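PDB 4DBE: orotidine 5'-phosphate decarboxylase from Sulfolobus solfataricus, which probably catalyses the decarboxylation of orotidine 5'-monophosphate to UMP, the last step of de novo UMP biosynthesis, and works as a homodimer. Local coordinates for residues Ile7-Lys12 with Tyr183-Arg188; Glu25-Lys30 with Val53-Val58; Lys61-Gly66 with His85-Val90. One frame throughout, in Å; residues are numbered along the deposited sequence.

Interaction 1 of 3, residues Ile7-Lys12 with Tyr183-Arg188; sequences ILAMDK and YEIIGR. With BMP (6-hydroxyuridine-5'-phosphate), chain C.
Ile7 sits beside Ile185 and Leu8 beside Ile186, the parallel strands joined by three backbone bonds. Ile7 N reaches Glu184 O at 2.9 Å, Ile186 N returns to Ile7 O, and Ala9 N binds Ile186 O at 2.8 Å. Ile185 CG2 packs on Ala9 CB at 3.7 Å and also borders the ribose. These bonds join the first strand of a TIM barrel, 6-10, to the last, 183-186, and so close the eight-stranded parallel sheet. Beyond the pairing, the residues that follow each strand reach the bound 6-hydroxyuridine-5'-phosphate. After the first, Asp11 OD2 accepts a hydrogen bond from O3' of the ligand. After the second, Gly187 N donates to OP3 at 2.7 Å; a side chain at this glycine would run into OP2. Arg188 then runs along one side of the phosphate, past OP2 to OP1. Its CB and CG both lie 3.2 Å from OP2; with CG beside the backbone N (chi1 -74°) and a bend at chi3, the chain curls about that oxygen. CD passes OP2 at 3.5 Å, NE binds it at an N-H...O angle of 166°, and NH2 takes OP1 at 3.0 Å, the phosphorus lying in the guanidinium plane at its edge. Arg188 N grips OP2 as well, while Tyr67 of the second subunit makes a cation-pi contact with the guanidinium.

Interaction 2 of 3, residues Glu25-Lys30 with Val53-Val58; sequences ELYGIK and VEEIIV. With BMP (6-hydroxyuridine-5'-phosphate), chain C.
Tyr27 OH donates a hydrogen bond to Glu55 OE1 at 2.6 Å, meeting the oxygen nearly along its C-O axis, with OE1 near the plane of the phenol ring at its edge. The carboxylate is turned 76° from that ring. Glu55 CG stands opposite the backbone N (chi1 -162°) and the chain runs extended beyond it, which carries OE1 to the hydroxyl; OE2 is taken by Ser81 and Tyr109, so both oxygens are held and the group has little freedom to rotate. At the other polar end of the contact, Lys30 NZ donates to O3' of the bound 6-hydroxyuridine-5'-phosphate at 2.8 Å and forms a salt bridge with Asp59. Bends at chi3 and chi4 swing its ammonium away from Ile57 toward the ribose. Between these two side chains the backbones are joined by Ile29 N to Glu55 O at 3.1 Å and by Ile57 N to Ile29 O at 2.9 Å, the latter almost straight at 179°. Strands 28-32 and 55-62 are the second and third of the TIM barrel, linked by a beta-alpha-beta crossover through helices 33-39 and 41-49. Gly28 CA comes to 3.1 Å from Glu55 O, where a side chain would collide with the carbonyl. Lys30 CA directs a C-H at Ile57 O. Ahead of the strands, Tyr27 O accepts two weak bonds, from Glu54 N and Glu55 N. Glu54 CB lies 3.5 Å from Tyr27 CE1, the two side chains crossing at about a right angle, and Tyr183 stacks on the same ring. On the side of the sheet facing away from the ligand, Ile29 CD1 meets Val53 CG1 at 4.1 Å.

Interaction 3 of 3, residues Lys61-Gly66 with His85-Val90; sequences KLADIG and HSFIGV. With BMP (6-hydroxyuridine-5'-phosphate), chain C; BMP (6-hydroxyuridine-5'-phosphate), chain G.
Ile88 CG1 sits between its own backbone N and carbonyl carbon (chi1 65°), which brings CD1 to Ala63 CA at 3.8 Å while CG2 packs against Ala63 CB. Bends at chi2 and chi4 fold Lys61 past the imidazole of His85, CD passing NE2 at 3.9 Å, and deliver NZ to O1 of one 6-hydroxyuridine-5'-phosphate at 2.6 Å. His85 N closes the backbone contact, donating to Leu62 O at 2.9 Å and 170°. The imidazole offers its CD2 side to Lys61 O, carries Phe87 CE2 over one face, and binds Ala63 O of the second subunit through NE2. Asp64 points the other way: its OD1 accepts a hydrogen bond from O2' of the ligand held in the second subunit's site, at 2.8 Å, and also the N-H of Ile65, while OD2 forms a salt bridge with Lys61 of the second subunit. An asparagine in place of Asp64 would probably leave that lysine without one of its carboxylate partners. Lys61 and Asp64, like Asp59, are predicted active-site residues; Lys30, Asp59 and Lys61 of one chain with Asp64 of the other make the alternating Lys-Asp-Lys-Asp array characteristic of OMP decarboxylases, built across the dimer interface.

Overall arrangement
From the N terminus, strand 6-10 opens the loop that interaction 1 closes only at 183-188, more than 170 residues later, where the barrel's first and last strands meet. Interactions 2 and 3 are both nested inside it and follow one another in series. Interaction 2 spans the short crossover between strands 28-32 and 55-62; it touches interaction 1 directly, Leu8 and Met10 pairing with Lys30, and their centres lie about 9 Å apart. Strand 55-62 then runs on into interaction 3, about 23 Å away between centres, which ties its end to the loop after strand 81-85. All three reach the same ligand, and interactions 1 and 3 also meet the second subunit.

Interaction 1 of 3, residues Ile7-Lys12 with Tyr183-Arg188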
loop_
_atom_site.group_PDB
_atom_site.type_symbol
_atom_site.label_atom_id
_atom_site.label_comp_id
_atom_site.label_asym_id
_atom_site.label_seq_id
_atom_site.Cartn_x
_atom_site.Cartn_y
_atom_site.Cartn_z
ATOM N N ILE A 7 -7.238 18.170 -7.238
ATOM C CA ILE A 7 -6.003 17.414 -7.271
ATOM C C ILE A 7 -6.221 16.322 -8.314
ATOM O O ILE A 7 -7.105 15.478 -8.164
ATOM C CB ILE A 7 -5.661 16.797 -5.886
ATOM C CG1 ILE A 7 -5.385 17.905 -4.863
ATOM C CG2 ILE A 7 -4.428 15.852 -5.988
ATOM C CD1 ILE A 7 -5.102 17.408 -3.436
ATOM N N LEU A 8 -5.443 16.374 -9.388
ATOM C CA LEU A 8 -5.516 15.357 -10.438
ATOM C C LEU A 8 -4.952 14.046 -9.921
ATOM O O LEU A 8 -3.805 14.002 -9.461
ATOM C CB LEU A 8 -4.720 15.814 -11.655
ATOM C CG LEU A 8 -4.517 14.759 -12.755
ATOM C CD1 LEU A 8 -5.847 14.465 -13.407
ATOM C CD2 LEU A 8 -3.500 15.252 -13.781
ATOM N N ALA A 9 -5.755 12.986 -9.969
ATOM C CA ALA A 9 -5.247 11.671 -9.614
ATOM C C ALA A 9 -4.638 11.061 -10.874
ATOM O O ALA A 9 -5.339 10.449 -11.686
ATOM C CB ALA A 9 -6.340 10.775 -9.042
ATOM N N MET A 10 -3.340 11.282 -11.049
ATOM C CA MET A 10 -2.649 10.763 -12.214
ATOM C C MET A 10 -2.307 9.294 -11.994
ATOM O O MET A 10 -1.202 8.944 -11.571
ATOM C CB MET A 10 -1.394 11.589 -12.524
ATOM C CG MET A 10 -0.827 11.344 -13.921
ATOM S SD MET A 10 0.480 12.529 -14.277
ATOM C CE MET A 10 -0.287 14.016 -13.647
ATOM N N ASP A 11 -3.283 8.441 -12.284
ATOM C CA ASP A 11 -3.119 6.995 -12.169
ATOM C C ASP A 11 -2.829 6.376 -13.527
ATOM O O ASP A 11 -2.665 5.167 -13.646
ATOM C CB ASP A 11 -4.394 6.392 -11.581
ATOM C CG ASP A 11 -4.625 6.835 -10.157
ATOM O OD1 ASP A 11 -3.627 6.896 -9.399
ATOM O OD2 ASP A 11 -5.790 7.138 -9.787
ATOM N N LYS A 12 -2.796 7.233 -14.540
ATOM C CA LYS A 12 -2.572 6.856 -15.928
ATOM C C LYS A 12 -1.874 8.056 -16.553
ATOM O O LYS A 12 -2.144 9.192 -16.183
ATOM C CB LYS A 12 -3.917 6.599 -16.628
ATOM C CG LYS A 12 -3.812 6.112 -18.069
ATOM C CD LYS A 12 -5.167 6.075 -18.790
ATOM C CE LYS A 12 -6.143 5.062 -18.164
ATOM N NZ LYS A 12 -7.248 4.694 -19.125
ATOM N N TYR A 183 -9.760 20.081 -0.795
ATOM C CA TYR A 183 -9.500 19.710 -2.184
ATOM C C TYR A 183 -10.209 18.422 -2.541
ATOM O O TYR A 183 -10.405 17.545 -1.685
ATOM C CB TYR A 183 -7.987 19.553 -2.403
ATOM C CG TYR A 183 -7.231 20.805 -2.050
ATOM C CD1 TYR A 183 -7.407 21.968 -2.789
ATOM C CD2 TYR A 183 -6.364 20.843 -0.962
ATOM C CE1 TYR A 183 -6.735 23.128 -2.465
ATOM C CE2 TYR A 183 -5.678 22.003 -0.641
ATOM C CZ TYR A 183 -5.873 23.140 -1.397
ATOM O OH TYR A 183 -5.206 24.299 -1.087
ATOM N N GLU A 184 -10.612 18.302 -3.802
ATOM C CA GLU A 184 -11.213 17.064 -4.275
ATOM C C GLU A 184 -10.255 16.375 -5.241
ATOM O O GLU A 184 -9.675 17.005 -6.130
ATOM C CB GLU A 184 -12.582 17.303 -4.924
ATOM C CG GLU A 184 -13.613 17.747 -3.896
ATOM C CD GLU A 184 -14.998 17.982 -4.460
ATOM O OE1 GLU A 184 -15.205 17.719 -5.662
ATOM O OE2 GLU A 184 -15.878 18.432 -3.676
ATOM N N ILE A 185 -10.075 15.078 -5.021
ATOM C CA ILE A 185 -9.180 14.275 -5.833
ATOM C C ILE A 185 -9.987 13.654 -6.961
ATOM O O ILE A 185 -10.992 12.985 -6.710
ATOM C CB ILE A 185 -8.580 13.149 -5.001
ATOM C CG1 ILE A 185 -7.670 13.726 -3.917
ATOM C CG2 ILE A 185 -7.787 12.195 -5.899
ATOM C CD1 ILE A 185 -7.320 12.725 -2.808
ATOM N N ILE A 186 -9.548 13.856 -8.201
ATOM C CA ILE A 186 -10.338 13.384 -9.340
ATOM C C ILE A 186 -9.438 12.701 -10.364
ATOM O O ILE A 186 -8.447 13.296 -10.832
ATOM C CB ILE A 186 -11.096 14.547 -10.003
ATOM C CG1 ILE A 186 -11.955 15.281 -8.972
ATOM C CG2 ILE A 186 -11.949 14.055 -11.170
ATOM C CD1 ILE A 186 -12.451 16.622 -9.462
ATOM N N GLY A 187 -9.779 11.459 -10.709
ATOM C CA GLY A 187 -8.951 10.671 -11.622
ATOM C C GLY A 187 -9.617 10.449 -12.975
ATOM O O GLY A 187 -9.530 11.284 -13.885
ATOM N N ARG A 188 -10.302 9.323 -13.100
ATOM C CA ARG A 188 -10.902 8.913 -14.380
ATOM C C ARG A 188 -11.774 9.951 -15.094
ATOM O O ARG A 188 -11.777 10.013 -16.320
ATOM C CB ARG A 188 -11.690 7.615 -14.192
ATOM C CG ARG A 188 -10.823 6.397 -14.025
ATOM C CD ARG A 188 -11.620 5.243 -13.465
ATOM N NE ARG A 188 -11.926 5.424 -12.048
ATOM C CZ ARG A 188 -12.618 4.547 -11.331
ATOM N NH1 ARG A 188 -13.102 3.456 -11.907
ATOM N NH2 ARG A 188 -12.845 4.764 -10.041
HETATM P P BMP C . -11.164 8.146 -9.646
HETATM O OP1 BMP C . -12.270 7.466 -8.960
HETATM O OP2 BMP C . -10.813 7.713 -11.163
HETATM O OP3 BMP C . -11.532 9.697 -9.729
HETATM O "O5'" BMP C . -9.830 8.079 -8.765
HETATM C "C5'" BMP C . -9.847 8.282 -7.361
HETATM C "C4'" BMP C . -8.437 8.388 -6.814
HETATM O "O4'" BMP C . -8.503 8.550 -5.373
HETATM C "C3'" BMP C . -7.552 7.167 -7.067
HETATM O "O3'" BMP C . -6.189 7.571 -7.176
HETATM C "C2'" BMP C . -7.737 6.363 -5.783
HETATM O "O2'" BMP C . -6.677 5.486 -5.489
HETATM C "C1'" BMP C . -7.848 7.475 -4.737
HETATM N N1 BMP C . -8.628 7.105 -3.542
HETATM C C2 BMP C . -9.892 6.639 -3.633
HETATM O O2 BMP C . -10.426 6.485 -4.714
HETATM N N3 BMP C . -10.587 6.306 -2.525
HETATM C C4 BMP C . -10.053 6.457 -1.290
HETATM O O4 BMP C . -10.705 6.159 -0.295
HETATM C C5 BMP C . -8.745 6.963 -1.165
HETATM C C6 BMP C . -8.057 7.288 -2.309
HETATM O O1 BMP C . -6.816 7.784 -2.233
#

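Interaction 2 of 3, residues Glu25-Lys30 with Val53-Val58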
loop_
_atom_site.group_PDB
_atom_site.type_symbol
_atom_site.label_atom_id
_atom_site.label_comp_id
_atom_site.label_asym_id
_atom_site.label_seq_id
_atom_site.Cartn_x
_atom_site.Cartn_y
_atom_site.Cartn_z
ATOM N N GLU A 25 -4.434 25.365 -13.434
ATOM C CA GLU A 25 -5.857 25.134 -13.223
ATOM C C GLU A 25 -6.109 23.908 -12.345
ATOM O O GLU A 25 -7.182 23.306 -12.393
ATOM C CB GLU A 25 -6.570 24.995 -14.568
ATOM C CG GLU A 25 -6.437 26.236 -15.423
ATOM C CD GLU A 25 -6.940 26.042 -16.832
ATOM O OE1 GLU A 25 -8.167 25.898 -17.019
ATOM O OE2 GLU A 25 -6.098 26.044 -17.756
ATOM N N LEU A 26 -5.102 23.561 -11.551
ATOM C CA LEU A 26 -5.157 22.466 -10.590
ATOM C C LEU A 26 -4.527 22.977 -9.312
ATOM O O LEU A 26 -3.647 23.840 -9.367
ATOM C CB LEU A 26 -4.288 21.293 -11.055
ATOM C CG LEU A 26 -4.720 20.377 -12.189
ATOM C CD1 LEU A 26 -3.547 19.478 -12.578
ATOM C CD2 LEU A 26 -5.938 19.552 -11.788
ATOM N N TYR A 27 -4.956 22.449 -8.168
ATOM C CA TYR A 27 -4.188 22.664 -6.950
ATOM C C TYR A 27 -2.948 21.770 -6.979
ATOM O O TYR A 27 -1.827 22.227 -6.734
ATOM C CB TYR A 27 -5.003 22.380 -5.685
ATOM C CG TYR A 27 -4.108 22.383 -4.470
ATOM C CD1 TYR A 27 -3.577 23.569 -3.987
ATOM C CD2 TYR A 27 -3.751 21.193 -3.837
ATOM C CE1 TYR A 27 -2.729 23.581 -2.885
ATOM C CE2 TYR A 27 -2.904 21.196 -2.742
ATOM C CZ TYR A 27 -2.401 22.395 -2.270
ATOM O OH TYR A 27 -1.556 22.400 -1.183
ATOM N N GLY A 28 -3.143 20.491 -7.279
ATOM C CA GLY A 28 -2.018 19.570 -7.256
ATOM C C GLY A 28 -2.188 18.334 -8.114
ATOM O O GLY A 28 -3.190 18.165 -8.808
ATOM N N ILE A 29 -1.193 17.462 -8.059
ATOM C CA ILE A 29 -1.241 16.190 -8.770
ATOM C C ILE A 29 -0.945 15.096 -7.768
ATOM O O ILE A 29 0.026 15.185 -7.001
ATOM C CB ILE A 29 -0.178 16.158 -9.878
ATOM C CG1 ILE A 29 -0.468 17.272 -10.885
ATOM C CG2 ILE A 29 -0.148 14.783 -10.547
ATOM C CD1 ILE A 29 0.610 17.443 -11.953
ATOM N N LYS A 30 -1.802 14.086 -7.732
ATOM C CA LYS A 30 -1.536 12.914 -6.913
ATOM C C LYS A 30 -0.975 11.826 -7.834
ATOM O O LYS A 30 -1.651 11.348 -8.749
ATOM C CB LYS A 30 -2.813 12.445 -6.213
ATOM C CG LYS A 30 -2.583 11.358 -5.180
ATOM C CD LYS A 30 -3.871 11.013 -4.429
ATOM C CE LYS A 30 -4.830 10.147 -5.240
ATOM N NZ LYS A 30 -4.243 8.802 -5.578
ATOM N N VAL A 53 3.045 23.016 -10.190
ATOM C CA VAL A 53 1.788 23.000 -9.445
ATOM C C VAL A 53 2.081 23.236 -7.970
ATOM O O VAL A 53 3.229 23.157 -7.544
ATOM C CB VAL A 53 1.012 21.666 -9.617
ATOM C CG1 VAL A 53 0.595 21.459 -11.075
ATOM C CG2 VAL A 53 1.837 20.508 -9.134
ATOM N N GLU A 54 1.043 23.526 -7.193
ATOM C CA GLU A 54 1.201 23.817 -5.765
ATOM C C GLU A 54 1.719 22.637 -4.954
ATOM O O GLU A 54 2.591 22.793 -4.101
ATOM C CB GLU A 54 -0.126 24.280 -5.166
ATOM C CG GLU A 54 -0.664 25.565 -5.762
ATOM C CD GLU A 54 -0.130 26.790 -5.052
ATOM O OE1 GLU A 54 -0.433 26.952 -3.846
ATOM O OE2 GLU A 54 0.592 27.584 -5.698
ATOM N N GLU A 55 1.176 21.454 -5.209
ATOM C CA GLU A 55 1.577 20.280 -4.443
ATOM C C GLU A 55 1.648 19.005 -5.283
ATOM O O GLU A 55 0.701 18.655 -5.987
ATOM C CB GLU A 55 0.648 20.069 -3.247
ATOM C CG GLU A 55 1.235 19.147 -2.176
ATOM C CD GLU A 55 0.429 19.151 -0.887
ATOM O OE1 GLU A 55 -0.369 20.096 -0.678
ATOM O OE2 GLU A 55 0.587 18.208 -0.080
ATOM N N ILE A 56 2.786 18.328 -5.214
ATOM C CA ILE A 56 2.915 16.995 -5.782
ATOM C C ILE A 56 2.824 15.965 -4.656
ATOM O O ILE A 56 3.656 15.955 -3.740
ATOM C CB ILE A 56 4.252 16.821 -6.495
ATOM C CG1 ILE A 56 4.342 17.776 -7.700
ATOM C CG2 ILE A 56 4.430 15.355 -6.885
ATOM C CD1 ILE A 56 5.730 17.931 -8.268
ATOM N N ILE A 57 1.819 15.101 -4.729
ATOM C CA ILE A 57 1.574 14.112 -3.694
ATOM C C ILE A 57 1.787 12.731 -4.259
ATOM O O ILE A 57 1.111 12.334 -5.213
ATOM C CB ILE A 57 0.116 14.191 -3.177
ATOM C CG1 ILE A 57 -0.199 15.607 -2.697
ATOM C CG2 ILE A 57 -0.132 13.157 -2.071
ATOM C CD1 ILE A 57 -1.654 15.778 -2.214
ATOM N N VAL A 58 2.727 11.990 -3.689
ATOM C CA VAL A 58 2.909 10.620 -4.126
ATOM C C VAL A 58 2.065 9.688 -3.268
ATOM O O VAL A 58 2.173 9.685 -2.043
ATOM C CB VAL A 58 4.386 10.196 -4.134
ATOM C CG1 VAL A 58 4.490 8.684 -4.216
ATOM C CG2 VAL A 58 5.100 10.874 -5.294
HETATM P P BMP C . -11.164 8.146 -9.646
HETATM O OP1 BMP C . -12.270 7.466 -8.960
HETATM O OP2 BMP C . -10.813 7.713 -11.163
HETATM O OP3 BMP C . -11.532 9.697 -9.729
HETATM O "O5'" BMP C . -9.830 8.079 -8.765
HETATM C "C5'" BMP C . -9.847 8.282 -7.361
HETATM C "C4'" BMP C . -8.437 8.388 -6.814
HETATM O "O4'" BMP C . -8.503 8.550 -5.373
HETATM C "C3'" BMP C . -7.552 7.167 -7.067
HETATM O "O3'" BMP C . -6.189 7.571 -7.176
HETATM C "C2'" BMP C . -7.737 6.363 -5.783
HETATM O "O2'" BMP C . -6.677 5.486 -5.489
HETATM C "C1'" BMP C . -7.848 7.475 -4.737
HETATM N N1 BMP C . -8.628 7.105 -3.542
HETATM C C2 BMP C . -9.892 6.639 -3.633
HETATM O O2 BMP C . -10.426 6.485 -4.714
HETATM N N3 BMP C . -10.587 6.306 -2.525
HETATM C C4 BMP C . -10.053 6.457 -1.290
HETATM O O4 BMP C . -10.705 6.159 -0.295
HETATM C C5 BMP C . -8.745 6.963 -1.165
HETATM C C6 BMP C . -8.057 7.288 -2.309
HETATM O O1 BMP C . -6.816 7.784 -2.233
#

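Interaction 3 of 3, residues Lys61-Gly66 with His85-Val90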
loop_
_atom_site.group_PDB
_atom_site.type_symbol
_atom_site.label_atom_id
_atom_site.label_comp_id
_atom_site.label_asym_id
_atom_site.label_seq_id
_atom_site.Cartn_x
_atom_site.Cartn_y
_atom_site.Cartn_z
ATOM N N LYS A 61 -0.249 4.577 -0.953
ATOM C CA LYS A 61 -1.071 4.004 0.123
ATOM C C LYS A 61 -0.195 3.259 1.134
ATOM O O LYS A 61 -0.490 2.120 1.533
ATOM C CB LYS A 61 -2.136 3.059 -0.455
ATOM C CG LYS A 61 -3.257 3.720 -1.262
ATOM C CD LYS A 61 -4.027 4.762 -0.422
ATOM C CE LYS A 61 -5.311 5.194 -1.136
ATOM N NZ LYS A 61 -5.082 5.806 -2.484
ATOM N N LEU A 62 0.875 3.921 1.558
ATOM C CA LEU A 62 1.889 3.298 2.406
ATOM C C LEU A 62 1.265 2.610 3.613
ATOM O O LEU A 62 0.496 3.225 4.363
ATOM C CB LEU A 62 2.921 4.326 2.854
ATOM C CG LEU A 62 3.664 5.025 1.719
ATOM C CD1 LEU A 62 4.331 6.281 2.232
ATOM C CD2 LEU A 62 4.676 4.065 1.074
ATOM N N ALA A 63 1.588 1.334 3.787
ATOM C CA ALA A 63 0.961 0.522 4.824
ATOM C C ALA A 63 1.848 -0.670 5.180
ATOM O O ALA A 63 1.494 -1.834 4.953
ATOM C CB ALA A 63 -0.423 0.056 4.357
ATOM N N ASP A 64 3.011 -0.370 5.742
ATOM C CA ASP A 64 3.985 -1.398 6.036
ATOM C C ASP A 64 4.689 -1.042 7.348
ATOM O O ASP A 64 4.317 -0.068 8.015
ATOM C CB ASP A 64 4.981 -1.514 4.859
ATOM C CG ASP A 64 5.496 -2.920 4.668
ATOM O OD1 ASP A 64 5.921 -3.525 5.671
ATOM O OD2 ASP A 64 5.467 -3.435 3.515
ATOM N N ILE A 65 5.683 -1.833 7.734
ATOM C CA ILE A 65 6.528 -1.453 8.860
ATOM C C ILE A 65 7.296 -0.198 8.492
ATOM O O ILE A 65 7.455 0.115 7.306
ATOM C CB ILE A 65 7.493 -2.574 9.304
ATOM C CG1 ILE A 65 8.452 -2.946 8.166
ATOM C CG2 ILE A 65 6.697 -3.786 9.795
ATOM C CD1 ILE A 65 9.682 -3.678 8.621
ATOM N N GLY A 66 7.756 0.530 9.507
ATOM C CA GLY A 66 8.421 1.799 9.286
ATOM C C GLY A 66 9.601 1.714 8.336
ATOM O O GLY A 66 9.803 2.587 7.499
ATOM N N HIS A 85 -1.632 4.988 5.072
ATOM C CA HIS A 85 -2.794 4.592 5.852
ATOM C C HIS A 85 -2.603 4.923 7.322
ATOM O O HIS A 85 -1.474 4.943 7.824
ATOM C CB HIS A 85 -3.043 3.111 5.663
ATOM C CG HIS A 85 -3.862 2.805 4.457
ATOM N ND1 HIS A 85 -5.216 3.055 4.403
ATOM C CD2 HIS A 85 -3.520 2.303 3.246
ATOM C CE1 HIS A 85 -5.677 2.706 3.215
ATOM N NE2 HIS A 85 -4.671 2.237 2.497
ATOM N N SER A 86 -3.712 5.198 8.008
ATOM C CA SER A 86 -3.680 5.402 9.452
ATOM C C SER A 86 -3.867 4.085 10.214
ATOM O O SER A 86 -3.368 3.938 11.331
ATOM C CB SER A 86 -4.758 6.412 9.870
ATOM O OG SER A 86 -6.040 5.902 9.583
ATOM N N PHE A 87 -4.565 3.118 9.618
ATOM C CA PHE A 87 -4.952 1.923 10.371
ATOM C C PHE A 87 -3.770 1.100 10.884
ATOM O O PHE A 87 -3.893 0.394 11.898
ATOM C CB PHE A 87 -5.942 1.046 9.593
ATOM C CG PHE A 87 -5.316 0.260 8.468
ATOM C CD1 PHE A 87 -4.767 -0.987 8.702
ATOM C CD2 PHE A 87 -5.307 0.761 7.177
ATOM C CE1 PHE A 87 -4.188 -1.719 7.669
ATOM C CE2 PHE A 87 -4.736 0.032 6.127
ATOM C CZ PHE A 87 -4.176 -1.199 6.371
ATOM N N ILE A 88 -2.627 1.211 10.203
ATOM C CA ILE A 88 -1.424 0.475 10.593
ATOM C C ILE A 88 -0.842 0.895 11.947
ATOM O O ILE A 88 -0.047 0.164 12.529
ATOM C CB ILE A 88 -0.326 0.564 9.509
ATOM C CG1 ILE A 88 0.156 2.008 9.361
ATOM C CG2 ILE A 88 -0.855 -0.001 8.186
ATOM C CD1 ILE A 88 1.112 2.223 8.179
ATOM N N GLY A 89 -1.230 2.066 12.441
ATOM C CA GLY A 89 -0.796 2.504 13.762
ATOM C C GLY A 89 0.569 3.169 13.831
ATOM O O GLY A 89 1.252 3.340 12.816
ATOM N N VAL A 90 0.980 3.523 15.050
ATOM C CA VAL A 90 2.125 4.403 15.268
ATOM C C VAL A 90 3.460 3.678 15.533
ATOM O O VAL A 90 4.382 3.763 14.725
ATOM C CB VAL A 90 1.835 5.408 16.435
ATOM C CG1 VAL A 90 2.943 6.435 16.560
ATOM C CG2 VAL A 90 0.511 6.100 16.209
HETATM P P BMP C . -11.164 8.146 -9.646
HETATM O OP1 BMP C . -12.270 7.466 -8.960
HETATM O OP2 BMP C . -10.813 7.713 -11.163
HETATM O OP3 BMP C . -11.532 9.697 -9.729
HETATM O "O5'" BMP C . -9.830 8.079 -8.765
HETATM C "C5'" BMP C . -9.847 8.282 -7.361
HETATM C "C4'" BMP C . -8.437 8.388 -6.814
HETATM O "O4'" BMP C . -8.503 8.550 -5.373
HETATM C "C3'" BMP C . -7.552 7.167 -7.067
HETATM O "O3'" BMP C . -6.189 7.571 -7.176
HETATM C "C2'" BMP C . -7.737 6.363 -5.783
HETATM O "O2'" BMP C . -6.677 5.486 -5.489
HETATM C "C1'" BMP C . -7.848 7.475 -4.737
HETATM N N1 BMP C . -8.628 7.105 -3.542
HETATM C C2 BMP C . -9.892 6.639 -3.633
HETATM O O2 BMP C . -10.426 6.485 -4.714
HETATM N N3 BMP C . -10.587 6.306 -2.525
HETATM C C4 BMP C . -10.053 6.457 -1.290
HETATM O O4 BMP C . -10.705 6.159 -0.295
HETATM C C5 BMP C . -8.745 6.963 -1.165
HETATM C C6 BMP C . -8.057 7.288 -2.309
HETATM O O1 BMP C . -6.816 7.784 -2.233
HETATM P P BMP G . 12.784 -7.948 7.431
HETATM O OP1 BMP G . 12.278 -7.452 8.734
HETATM O OP2 BMP G . 14.063 -7.264 6.800
HETATM O OP3 BMP G . 13.120 -9.493 7.711
HETATM O "O5'" BMP G . 11.611 -7.940 6.358
HETATM C "C5'" BMP G . 10.260 -8.173 6.723
HETATM C "C4'" BMP G . 9.383 -8.252 5.493
HETATM O "O4'" BMP G . 8.046 -8.629 5.889
HETATM C "C3'" BMP G . 9.253 -6.951 4.703
HETATM O "O3'" BMP G . 9.120 -7.250 3.312
HETATM C "C2'" BMP G . 7.943 -6.363 5.225
HETATM O "O2'" BMP G . 7.282 -5.507 4.310
HETATM C "C1'" BMP G . 7.123 -7.625 5.511
HETATM N N1 BMP G . 6.152 -7.479 6.591
HETATM C C2 BMP G . 6.522 -7.145 7.849
HETATM O O2 BMP G . 7.690 -6.945 8.116
HETATM N N3 BMP G . 5.604 -7.026 8.822
HETATM C C4 BMP G . 4.300 -7.251 8.573
HETATM O O4 BMP G . 3.479 -7.135 9.471
HETATM C C5 BMP G . 3.894 -7.608 7.266
HETATM C C6 BMP G . 4.841 -7.721 6.297
HETATM O O1 BMP G . 4.517 -8.068 5.034
#